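Local coordinates for protein putative phosphatase (PDB 3KYA) that is of unproven function but is probably a phosphatase, and binds zinc ions, at residues 81-86 and 90-95; 359-364 and 416-421; 124-127 and 132-135. All coordinates share one frame; numbering follows the deposited sequence.

Contact 1 (81-86 and 90-95). With EDO (1,2-ethanediol), chain E.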
# COMPACT_ATOMS: atom_id res chain seq x y z
N GLU A 81 -32.37 -9.80 -0.98
CA GLU A 81 -33.73 -9.89 -1.50
C GLU A 81 -33.68 -9.43 -2.94
O GLU A 81 -33.03 -8.43 -3.26
CB GLU A 81 -34.68 -9.04 -0.66
CG GLU A 81 -36.15 -9.09 -1.06
CD GLU A 81 -36.99 -8.01 -0.38
OE1 GLU A 81 -37.21 -8.08 0.85
OE2 GLU A 81 -37.45 -7.09 -1.08
N ILE A 82 -34.33 -10.20 -3.82
CA ILE A 82 -34.36 -9.91 -5.25
C ILE A 82 -35.79 -9.95 -5.74
O ILE A 82 -36.56 -10.82 -5.32
CB ILE A 82 -33.51 -10.92 -6.06
CG1 ILE A 82 -32.04 -10.84 -5.67
CG2 ILE A 82 -33.64 -10.66 -7.56
CD1 ILE A 82 -31.14 -11.77 -6.47
N THR A 83 -36.14 -9.00 -6.59
CA THR A 83 -37.45 -8.93 -7.22
C THR A 83 -37.20 -8.84 -8.72
O THR A 83 -36.47 -7.97 -9.18
CB THR A 83 -38.28 -7.72 -6.76
OG1 THR A 83 -38.50 -7.78 -5.35
CG2 THR A 83 -39.66 -7.68 -7.50
N VAL A 84 -37.78 -9.78 -9.45
CA VAL A 84 -37.67 -9.84 -10.89
C VAL A 84 -39.07 -9.57 -11.45
O VAL A 84 -40.06 -10.12 -10.96
CB VAL A 84 -37.16 -11.22 -11.37
CG1 VAL A 84 -36.90 -11.21 -12.90
CG2 VAL A 84 -35.90 -11.60 -10.60
N GLY A 85 -39.14 -8.70 -12.46
CA GLY A 85 -40.42 -8.35 -13.06
C GLY A 85 -41.08 -7.16 -12.40
O GLY A 85 -40.59 -6.63 -11.40
N GLU A 86 -42.21 -6.73 -12.96
CA GLU A 86 -42.93 -5.56 -12.45
C GLU A 86 -44.42 -5.79 -12.40
O GLU A 86 -44.96 -6.58 -13.17
CB GLU A 86 -42.65 -4.35 -13.34
CG GLU A 86 -41.20 -4.03 -13.58
CD GLU A 86 -41.03 -2.78 -14.42
OE1 GLU A 86 -41.45 -1.71 -13.94
OE2 GLU A 86 -40.52 -2.87 -15.56
N ALA A 90 -44.33 -9.39 -11.05
CA ALA A 90 -43.19 -9.28 -10.14
C ALA A 90 -43.13 -10.50 -9.22
O ALA A 90 -44.15 -10.91 -8.67
CB ALA A 90 -43.27 -7.99 -9.33
N VAL A 91 -41.94 -11.10 -9.10
CA VAL A 91 -41.70 -12.26 -8.25
C VAL A 91 -40.49 -11.94 -7.36
O VAL A 91 -39.47 -11.46 -7.86
CB VAL A 91 -41.48 -13.56 -9.08
CG1 VAL A 91 -41.25 -14.78 -8.18
CG2 VAL A 91 -42.67 -13.81 -9.99
N THR A 92 -40.63 -12.18 -6.06
CA THR A 92 -39.59 -11.87 -5.08
C THR A 92 -39.15 -13.09 -4.29
O THR A 92 -39.95 -13.97 -3.99
CB THR A 92 -40.07 -10.82 -4.06
OG1 THR A 92 -40.44 -9.62 -4.75
CG2 THR A 92 -38.99 -10.48 -3.04
N THR A 93 -37.85 -13.16 -3.97
CA THR A 93 -37.33 -14.21 -3.12
C THR A 93 -36.26 -13.61 -2.23
O THR A 93 -35.73 -12.54 -2.53
CB THR A 93 -36.72 -15.39 -3.92
OG1 THR A 93 -36.51 -16.51 -3.04
CG2 THR A 93 -35.40 -15.00 -4.58
N THR A 94 -35.97 -14.29 -1.13
CA THR A 94 -34.94 -13.85 -0.19
C THR A 94 -34.00 -15.02 0.02
O THR A 94 -34.46 -16.15 0.23
CB THR A 94 -35.54 -13.40 1.15
OG1 THR A 94 -36.42 -12.29 0.93
CG2 THR A 94 -34.45 -12.98 2.14
N ALA A 95 -32.69 -14.77 -0.05
CA ALA A 95 -31.71 -15.82 0.12
C ALA A 95 -31.85 -16.40 1.54
O ALA A 95 -32.13 -15.66 2.49
CB ALA A 95 -30.32 -15.32 -0.12
C1 EDO E . -35.69 -6.38 -3.75
O1 EDO E . -36.95 -7.02 -3.59
C2 EDO E . -35.87 -5.06 -4.49
O2 EDO E . -36.61 -4.12 -3.71
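Glu81 and Thr92 touch on one face of an antiparallel beta hairpin, strands 80-84 and 91-94, in the IPT/TIG domain, an immunoglobulin-like fold of the E-set clan. Within this chain 91-94 is an edge strand of its sheet, and the segments run antiparallel at 164° with axes 4.7 Å apart. Two hydrogen-bonded pairs, Ile82 with Thr93 and Val84 with Val91, alternate with the non-hydrogen-bonded pairs Glu81 with Thr94 and Thr83 with Thr92. Each hydrogen-bonded pair gives two N-H...O bonds, the shortest from Val91 N to Val84 O at 2.8 Å. The side chains of these pairs share the face turned to Val18 and Ile20, whereas the other pairs form a more polar face.

On that polar face, Glu81 leaves the backbone with CG anti to N (chi1 -178°). Its CB lies beside Thr94 OG1 at 4.0 Å. Its CG packs on the methyl CG2 of Thr92 at 3.7 Å and, like CD, lies 3.4 Å from O1 of a bound 1,2-ethanediol, probably from the crystallisation liquor. OE2 accepts a hydrogen bond of 2.6 Å from the diol O1. The diol O1 also sits very close to Thr83 OG1, although the bonding there is not settled.

Where strand 80-84 runs into the hairpin loop, Gly85 has phi 90°, where a side chain would jam against the preceding carbonyl, and Glu86 forms a salt bridge with Lys47. In the middle of the polar face, the hydroxyls of the Thr83 and Thr92 pair are hydrogen-bonded, OG1 to OG1, at 2.7 Å.

Contact 2 (359-364 and 416-421); sequences SGYRDD and AGRGAS. With EDO (1,2-ethanediol), chain F.
A cation-pi stack of Arg418 on Tyr361 joins two loops that flank one four-stranded blade of the beta-propeller: the loop leading into strand 374-381 and the one leaving strand 412-415. The guanidinium lies over one ring face with its CZ 3.8 Å from the ring centroid, the planes tilted by 27°. NE comes closest, 3.4 Å from Tyr361 CE2 and offset toward the rim, while NH2 sits over CD2. Farther back, CD makes an off-centre CH-pi contact, and beyond it the bend at chi3 (71°) carries NE and the guanidinium over the ring. Both polar ends are held from outside the pair: Tyr361 OH by the hydroxyl of Thr414, and Arg418 NH1 by the carbonyl of Asn400. An alanine at Tyr361 would take away this aromatic surface and is likely to leave the guanidinium without its stacking partner and Thr414 with one partner fewer. A bound 1,2-ethanediol lies obliquely against the ring and receives a bond of 2.8 Å at its O2 from Asp363 N. The contact thus spans the end of the blade, with Tyr361 packed on Arg404 and Arg418 on Cys402, both in strand 402-406; segment 416-421 then runs on into helix 422-426.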
# COMPACT_ATOMS: atom_id res chain seq x y z
N SER A 359 3.86 24.02 -1.78
CA SER A 359 2.51 23.54 -1.51
C SER A 359 1.97 22.69 -2.66
O SER A 359 2.34 22.88 -3.82
CB SER A 359 1.55 24.71 -1.28
OG SER A 359 1.43 25.53 -2.43
N GLY A 360 1.09 21.75 -2.33
CA GLY A 360 0.44 20.91 -3.34
C GLY A 360 -0.38 19.80 -2.71
O GLY A 360 -0.61 19.78 -1.51
N TYR A 361 -0.84 18.88 -3.56
CA TYR A 361 -1.55 17.69 -3.11
C TYR A 361 -1.04 16.50 -3.92
O TYR A 361 -1.36 16.35 -5.11
CB TYR A 361 -3.06 17.85 -3.26
CG TYR A 361 -3.79 16.57 -2.92
CD1 TYR A 361 -3.76 16.07 -1.62
CD2 TYR A 361 -4.48 15.85 -3.88
CE1 TYR A 361 -4.41 14.88 -1.30
CE2 TYR A 361 -5.13 14.67 -3.56
CZ TYR A 361 -5.10 14.19 -2.27
OH TYR A 361 -5.73 13.01 -1.96
N ARG A 362 -0.23 15.66 -3.28
CA ARG A 362 0.31 14.48 -3.95
C ARG A 362 0.72 13.42 -2.96
O ARG A 362 1.57 13.65 -2.09
CB ARG A 362 1.54 14.84 -4.81
CG ARG A 362 2.10 13.66 -5.58
CD ARG A 362 3.36 14.00 -6.35
NE ARG A 362 3.85 12.84 -7.08
CZ ARG A 362 3.53 12.54 -8.35
NH1 ARG A 362 2.74 13.33 -9.07
NH2 ARG A 362 4.04 11.45 -8.91
N ASP A 363 0.08 12.27 -3.09
CA ASP A 363 0.45 11.10 -2.31
C ASP A 363 1.68 10.50 -2.98
O ASP A 363 1.67 10.21 -4.18
CB ASP A 363 -0.70 10.12 -2.21
CG ASP A 363 -1.82 10.64 -1.31
OD1 ASP A 363 -1.50 11.32 -0.31
OD2 ASP A 363 -3.00 10.35 -1.60
N ASP A 364 2.75 10.35 -2.20
CA ASP A 364 4.02 9.82 -2.69
C ASP A 364 4.91 9.54 -1.46
O ASP A 364 4.45 9.62 -0.32
CB ASP A 364 4.68 10.83 -3.64
CG ASP A 364 5.56 10.17 -4.70
OD1 ASP A 364 6.14 9.09 -4.46
OD2 ASP A 364 5.66 10.76 -5.79
N ALA A 416 -8.94 10.04 4.66
CA ALA A 416 -10.34 10.43 4.69
C ALA A 416 -10.52 11.81 4.08
O ALA A 416 -9.72 12.73 4.33
CB ALA A 416 -10.86 10.41 6.14
N GLY A 417 -11.59 11.95 3.31
CA GLY A 417 -11.93 13.21 2.66
C GLY A 417 -11.79 13.16 1.15
O GLY A 417 -11.37 12.13 0.59
N ARG A 418 -12.19 14.25 0.52
CA ARG A 418 -12.15 14.42 -0.94
C ARG A 418 -12.94 13.32 -1.66
O ARG A 418 -12.52 12.82 -2.71
CB ARG A 418 -10.68 14.47 -1.41
CG ARG A 418 -9.86 15.57 -0.73
CD ARG A 418 -8.38 15.50 -1.13
NE ARG A 418 -8.15 15.91 -2.52
CZ ARG A 418 -7.84 17.14 -2.92
NH1 ARG A 418 -7.71 18.14 -2.06
NH2 ARG A 418 -7.65 17.39 -4.21
N GLY A 419 -14.10 12.97 -1.09
CA GLY A 419 -14.99 11.95 -1.62
C GLY A 419 -15.11 11.98 -3.14
O GLY A 419 -15.54 12.99 -3.73
N ALA A 420 -14.75 10.87 -3.76
CA ALA A 420 -14.76 10.76 -5.23
C ALA A 420 -16.10 11.08 -5.87
O ALA A 420 -16.17 11.92 -6.78
CB ALA A 420 -14.30 9.37 -5.65
N SER A 421 -17.16 10.45 -5.39
CA SER A 421 -18.50 10.64 -5.95
C SER A 421 -19.08 12.01 -5.70
O SER A 421 -19.77 12.58 -6.55
CB SER A 421 -19.46 9.58 -5.40
OG SER A 421 -18.96 8.28 -5.60
C1 EDO F . -4.07 11.27 -5.02
O1 EDO F . -3.92 10.28 -3.98
C2 EDO F . -2.99 12.34 -4.93
O2 EDO F . -1.70 11.81 -5.22

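Contact 3 (124-127 and 132-135). With EDO (1,2-ethanediol), chain J.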
# COMPACT_ATOMS: atom_id res chain seq x y z
N ASP A 124 -23.10 28.52 22.96
CA ASP A 124 -22.85 27.38 23.81
C ASP A 124 -24.18 26.66 24.05
O ASP A 124 -25.25 27.26 23.93
CB ASP A 124 -22.21 27.80 25.13
CG ASP A 124 -20.74 28.17 24.99
OD1 ASP A 124 -20.12 27.94 23.93
OD2 ASP A 124 -20.18 28.69 25.98
N GLY A 125 -24.12 25.38 24.39
CA GLY A 125 -25.32 24.59 24.61
C GLY A 125 -25.26 23.16 24.10
O GLY A 125 -24.18 22.62 23.84
N PRO A 126 -26.43 22.53 23.93
CA PRO A 126 -26.53 21.14 23.51
C PRO A 126 -26.04 20.87 22.09
O PRO A 126 -26.15 21.74 21.20
CB PRO A 126 -28.04 20.84 23.63
CG PRO A 126 -28.69 22.16 23.41
CD PRO A 126 -27.76 23.17 24.03
N PHE A 127 -25.49 19.67 21.86
CA PHE A 127 -25.05 19.32 20.51
C PHE A 127 -26.23 19.28 19.53
O PHE A 127 -26.07 19.62 18.36
CB PHE A 127 -24.37 17.95 20.42
CG PHE A 127 -23.07 17.81 21.19
CD1 PHE A 127 -22.39 18.90 21.71
CD2 PHE A 127 -22.47 16.56 21.26
CE1 PHE A 127 -21.19 18.73 22.39
CE2 PHE A 127 -21.25 16.39 21.92
CZ PHE A 127 -20.62 17.48 22.49
N GLY A 132 -30.70 27.98 16.77
CA GLY A 132 -31.08 28.95 17.81
C GLY A 132 -30.89 28.35 19.19
O GLY A 132 -30.74 29.07 20.18
N VAL A 133 -30.90 27.02 19.26
CA VAL A 133 -30.67 26.31 20.52
C VAL A 133 -29.38 25.47 20.45
O VAL A 133 -28.52 25.61 21.32
CB VAL A 133 -31.84 25.38 20.87
CG1 VAL A 133 -31.56 24.63 22.17
CG2 VAL A 133 -33.15 26.18 20.97
N LYS A 134 -29.25 24.62 19.43
CA LYS A 134 -28.06 23.76 19.35
C LYS A 134 -26.80 24.62 19.20
O LYS A 134 -26.83 25.72 18.64
CB LYS A 134 -28.17 22.69 18.26
CG LYS A 134 -28.21 23.15 16.82
CD LYS A 134 -28.10 21.95 15.87
CE LYS A 134 -28.37 22.32 14.42
NZ LYS A 134 -28.19 21.16 13.51
N CYS A 135 -25.70 24.10 19.73
CA CYS A 135 -24.44 24.83 19.75
C CYS A 135 -23.81 25.02 18.37
O CYS A 135 -24.05 24.27 17.42
CB CYS A 135 -23.45 24.16 20.71
SG CYS A 135 -22.78 22.58 20.09
C1 EDO J . -25.88 17.64 15.52
O1 EDO J . -26.01 16.22 15.48
C2 EDO J . -24.94 18.11 14.41
O2 EDO J . -25.24 19.45 14.02
O HOH W 1 -27.98 27.07 23.78
O HOH W 2 -24.59 21.62 17.07
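Cys135 lays its CB against the carbonyl O of Gly125, 3.6 Å away, while its SG lies beside Pro126 O and near Phe127. The two segments are the opposing sides of a short loop that folds back on strand 125-126, an edge strand of a five-stranded antiparallel blade in the propeller. SG stands between the backbone N and the carbonyl carbon of its own residue (chi1 72°), which sets the sulfur 4.0 Å from Phe127 CD1. This is a sulfur-aromatic contact of oblique geometry, with SG far from the ring normal. Around the pair, Cys111 touches both the cysteine and the ring, and Leu174 covers the cysteine from strand 173-178.

One direct backbone bond joins the segments, from Cys135 N to Pro126 O at 2.8 Å. The same carbonyl also meets Lys134 CA in a CA-H...O contact. On the outer side the pyrrolidine of Pro126 crosses Val133 at about a right angle, its CG 4.0 Å from CG1 of the valine. Gly125 has backbone angles at which a CB would jam against the preceding carbonyl and also clash with Pro126 CD, so the local backbone itself calls for glycine; a CB would also point at Val133 O.

The loop lies close to metal-binding residues. The side chain of Phe127 is about 6 Å from that of Asp168, which with His153 holds a zinc ion. Separately, Asp124 is hydrogen-bonded through OD2 to Ser176 OG.

Two waters complete the pairing where the backbones do not bond directly. One donates to Asp124 O and to Val133 O; the other gives its hydrogens to Phe127 O at 2.8 Å and to Cys135 O at 2.7 Å.

From the N terminus the chain first builds the IPT/TIG domain, where contact 1 closes a hairpin with only three residues between its segments. It then enters the propeller, contributing strand 105-110 to the blade that the C-terminal strands complete, and contact 3 closes a four-residue loop at the edge of the next blade. Contact 2 comes last and spans 51 residues, joining the loops before and after the blade of strands 374-381 to 412-415. The three are in series, so none nests in or crosses another. Contact 1 lies far out, its centre about 40 Å from that of contact 2 and about 46 Å from that of contact 3.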